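Local structure of mite allergen Der p 5 (Dermatophagoides pteronyssinus, 3MQ1) at residues D61-R66 and Y75-A80. The protein is an IgE-binding dust mite allergen that forms homodimers and larger oligomers, its biological role in the mite remaining unclear. Sequence-based numbering, arbitrary orientation.
With PO4 (phosphate ion), chain U.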
ATOM      1  N   ASP B  61     -19.034  16.197  -1.765  1.00 49.12           N
ATOM      2  CA  ASP B  61     -17.936  17.139  -1.939  1.00 56.62           C
ATOM      3  C   ASP B  61     -17.979  18.218  -0.864  1.00 69.21           C
ATOM      4  O   ASP B  61     -16.942  18.647  -0.358  1.00 71.99           O
ATOM      5  CB  ASP B  61     -17.990  17.780  -3.328  1.00 63.66           C
ATOM      6  CG  ASP B  61     -17.509  16.844  -4.421  1.00 65.82           C
ATOM      7  OD1 ASP B  61     -16.728  15.921  -4.111  1.00 55.83           O
ATOM      8  OD2 ASP B  61     -17.907  17.038  -5.588  1.00 74.01           O
ATOM      9  N   ARG B  62     -19.187  18.650  -0.521  1.00 65.66           N
ATOM     10  CA  ARG B  62     -19.383  19.665   0.507  1.00 54.20           C
ATOM     11  C   ARG B  62     -18.996  19.126   1.878  1.00 50.18           C
ATOM     12  O   ARG B  62     -18.330  19.807   2.659  1.00 47.61           O
ATOM     13  CB  ARG B  62     -20.840  20.129   0.522  1.00 68.96           C
ATOM     14  CG  ARG B  62     -21.307  20.746  -0.784  1.00 83.07           C
ATOM     15  CD  ARG B  62     -22.824  20.810  -0.853  1.00109.76           C
ATOM     16  NE  ARG B  62     -23.286  21.314  -2.141  1.00127.77           N
ATOM     17  CZ  ARG B  62     -24.558  21.334  -2.525  1.00140.70           C
ATOM     18  NH1 ARG B  62     -25.505  20.871  -1.719  1.00142.07           N
ATOM     19  NH2 ARG B  62     -24.882  21.814  -3.717  1.00145.11           N
ATOM     20  N   LEU B  63     -19.421  17.900   2.163  1.00 48.20           N
ATOM     21  CA  LEU B  63     -19.133  17.258   3.441  1.00 47.68           C
ATOM     22  C   LEU B  63     -17.635  17.148   3.689  1.00 49.19           C
ATOM     23  O   LEU B  63     -17.166  17.353   4.807  1.00 49.67           O
ATOM     24  CB  LEU B  63     -19.773  15.871   3.494  1.00 45.08           C
ATOM     25  CG  LEU B  63     -21.301  15.832   3.489  1.00 31.21           C
ATOM     26  CD1 LEU B  63     -21.803  14.407   3.322  1.00 35.98           C
ATOM     27  CD2 LEU B  63     -21.853  16.456   4.762  1.00 26.19           C
ATOM     28  N   MET B  64     -16.888  16.820   2.640  1.00 45.75           N
ATOM     29  CA  MET B  64     -15.441  16.669   2.748  1.00 49.91           C
ATOM     30  C   MET B  64     -14.768  17.988   3.113  1.00 58.65           C
ATOM     31  O   MET B  64     -13.627  18.006   3.574  1.00 62.04           O
ATOM     32  CB  MET B  64     -14.861  16.128   1.438  1.00 46.03           C
ATOM     33  CG  MET B  64     -15.332  14.728   1.082  1.00 60.49           C
ATOM     34  SD  MET B  64     -14.694  14.157  -0.506  1.00 79.90           S
ATOM     35  CE  MET B  64     -12.931  14.195  -0.198  1.00189.53           C
ATOM     36  N   GLN B  65     -15.483  19.088   2.907  1.00 58.00           N
ATOM     37  CA  GLN B  65     -14.944  20.414   3.186  1.00 52.03           C
ATOM     38  C   GLN B  65     -15.080  20.779   4.661  1.00 56.50           C
ATOM     39  O   GLN B  65     -14.541  21.789   5.111  1.00 46.04           O
ATOM     40  CB  GLN B  65     -15.633  21.465   2.312  1.00 42.41           C
ATOM     41  CG  GLN B  65     -15.521  21.192   0.822  1.00 76.85           C
ATOM     42  CD  GLN B  65     -16.255  22.219  -0.018  1.00 95.66           C
ATOM     43  OE1 GLN B  65     -16.589  23.302   0.460  1.00108.29           O
ATOM     44  NE2 GLN B  65     -16.508  21.882  -1.277  1.00 98.23           N
ATOM     45  N   ARG B  66     -15.802  19.951   5.411  1.00 52.08           N
ATOM     46  CA  ARG B  66     -15.968  20.166   6.843  1.00 37.64           C
ATOM     47  C   ARG B  66     -14.628  20.015   7.558  1.00 42.63           C
ATOM     48  O   ARG B  66     -13.721  19.351   7.054  1.00 62.19           O
ATOM     49  CB  ARG B  66     -17.003  19.199   7.419  1.00 41.72           C
ATOM     50  CG  ARG B  66     -18.375  19.314   6.769  1.00 35.15           C
ATOM     51  CD  ARG B  66     -19.357  18.306   7.345  1.00 35.67           C
ATOM     52  NE  ARG B  66     -19.702  18.603   8.732  1.00 44.57           N
ATOM     53  CZ  ARG B  66     -20.704  19.396   9.097  1.00 38.53           C
ATOM     54  NH1 ARG B  66     -21.464  19.975   8.178  1.00 39.29           N
ATOM     55  NH2 ARG B  66     -20.948  19.611  10.383  1.00 27.11           N
ATOM     56  N   TYR B  75     -12.616   8.810   4.687  1.00 53.73           N
ATOM     57  CA  TYR B  75     -12.589   7.603   3.868  1.00 57.10           C
ATOM     58  C   TYR B  75     -13.994   7.190   3.445  1.00 49.16           C
ATOM     59  O   TYR B  75     -14.228   6.863   2.281  1.00 36.36           O
ATOM     60  CB  TYR B  75     -11.902   6.457   4.614  1.00 69.28           C
ATOM     61  CG  TYR B  75     -11.866   5.160   3.839  1.00 77.39           C
ATOM     62  CD1 TYR B  75     -10.937   4.957   2.828  1.00 74.32           C
ATOM     63  CD2 TYR B  75     -12.763   4.136   4.118  1.00 55.77           C
ATOM     64  CE1 TYR B  75     -10.901   3.773   2.116  1.00 73.05           C
ATOM     65  CE2 TYR B  75     -12.735   2.948   3.412  1.00 55.22           C
ATOM     66  CZ  TYR B  75     -11.801   2.773   2.412  1.00 64.09           C
ATOM     67  OH  TYR B  75     -11.769   1.592   1.706  1.00 60.40           O
ATOM     68  N   ASN B  76     -14.925   7.206   4.392  1.00 42.63           N
ATOM     69  CA  ASN B  76     -16.315   6.869   4.103  1.00 29.61           C
ATOM     70  C   ASN B  76     -16.888   7.750   2.999  1.00 33.07           C
ATOM     71  O   ASN B  76     -17.590   7.270   2.110  1.00 44.94           O
ATOM     72  CB  ASN B  76     -17.173   6.981   5.365  1.00 38.74           C
ATOM     73  CG  ASN B  76     -16.784   5.973   6.428  1.00 39.58           C
ATOM     74  OD1 ASN B  76     -15.851   5.191   6.247  1.00 38.05           O
ATOM     75  ND2 ASN B  76     -17.499   5.987   7.546  1.00 31.11           N
ATOM     76  N   LEU B  77     -16.581   9.042   3.063  1.00 31.34           N
ATOM     77  CA  LEU B  77     -17.027   9.988   2.048  1.00 53.89           C
ATOM     78  C   LEU B  77     -16.365   9.700   0.705  1.00 53.44           C
ATOM     79  O   LEU B  77     -17.021   9.716  -0.336  1.00 56.62           O
ATOM     80  CB  LEU B  77     -16.729  11.423   2.483  1.00 58.00           C
ATOM     81  CG  LEU B  77     -17.506  11.936   3.697  1.00 52.15           C
ATOM     82  CD1 LEU B  77     -17.032  13.325   4.092  1.00 59.55           C
ATOM     83  CD2 LEU B  77     -18.999  11.937   3.409  1.00 53.85           C
ATOM     84  N   GLU B  78     -15.061   9.439   0.737  1.00 40.34           N
ATOM     85  CA  GLU B  78     -14.313   9.116  -0.473  1.00 51.28           C
ATOM     86  C   GLU B  78     -14.901   7.896  -1.174  1.00 62.57           C
ATOM     87  O   GLU B  78     -15.116   7.908  -2.385  1.00 72.81           O
ATOM     88  CB  GLU B  78     -12.837   8.875  -0.147  1.00 55.56           C
ATOM     89  CG  GLU B  78     -12.080  10.117   0.297  1.00 82.72           C
ATOM     90  CD  GLU B  78     -10.620   9.835   0.593  1.00 95.59           C
ATOM     91  OE1 GLU B  78     -10.214   8.656   0.518  1.00 93.30           O
ATOM     92  OE2 GLU B  78      -9.878  10.792   0.900  1.00106.65           O
ATOM     93  N   MET B  79     -15.157   6.843  -0.403  1.00 63.45           N
ATOM     94  CA  MET B  79     -15.734   5.617  -0.943  1.00 61.02           C
ATOM     95  C   MET B  79     -17.142   5.855  -1.472  1.00 69.46           C
ATOM     96  O   MET B  79     -17.512   5.348  -2.531  1.00 74.32           O
ATOM     97  CB  MET B  79     -15.757   4.518   0.120  1.00 56.52           C
ATOM     98  CG  MET B  79     -14.382   4.031   0.537  1.00 68.86           C
ATOM     99  SD  MET B  79     -13.423   3.413  -0.859  1.00100.86           S
ATOM    100  CE  MET B  79     -14.507   2.126  -1.473  1.00191.47           C
ATOM    101  N   ALA B  80     -17.925   6.626  -0.726  1.00 57.22           N
ATOM    102  CA  ALA B  80     -19.287   6.950  -1.128  1.00 39.21           C
ATOM    103  C   ALA B  80     -19.289   7.671  -2.470  1.00 51.54           C
ATOM    104  O   ALA B  80     -20.162   7.445  -3.307  1.00 53.77           O
ATOM    105  CB  ALA B  80     -19.966   7.799  -0.067  1.00 28.75           C
TER
HETATM  106  P   PO4 U 213     -27.171  19.394  -5.108  1.00193.96           P
HETATM  107  O1  PO4 U 213     -25.860  19.209  -5.837  1.00191.94           O
HETATM  108  O2  PO4 U 213     -27.421  18.203  -4.215  1.00198.74           O
HETATM  109  O3  PO4 U 213     -27.115  20.634  -4.253  1.00199.62           O
HETATM  110  O4  PO4 U 213     -28.292  19.523  -6.111  1.00189.67           O
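L77 of helix 71-99 meets L63 and M64 through both methyls of its side chain. Its CD2 packs on L63 alone, 3.7 Å from L63 CD1, the two leucine side chains crossing at about a right angle, while its CD1 bridges L63 CB and M64 CG, the latter at 3.7 Å, where M64 and L77 run past each other in opposite directions. For L77, chi1 places CG beside the backbone N, and chi2 (175°) then sets both methyls toward residues 61-66. M64 is extended as far as SD and then bends at chi3 (61°), which brings CE to 4.2 Å from CG of E78. The nearest CA pair is M64 and L77, 6.9 Å apart. L63 to R66 form a type I turn, closed by the hydrogen bond from R66 N to L63 O (3.0 Å). L60 also packs on L77, and D61 forms a salt bridge with K81, extending the join within this antiparallel hairpin. Away from the interface, R62 NH2 hydrogen-bonds O3 of a phosphate, probably from the crystallisation liquor, at 2.6 Å. The side-chain contacts are carbon to carbon, so shape and leucine burial, rather than directed polar bonds, probably keep the turn against residues 75-80, part of an immunodominant conformational IgE-binding epitope.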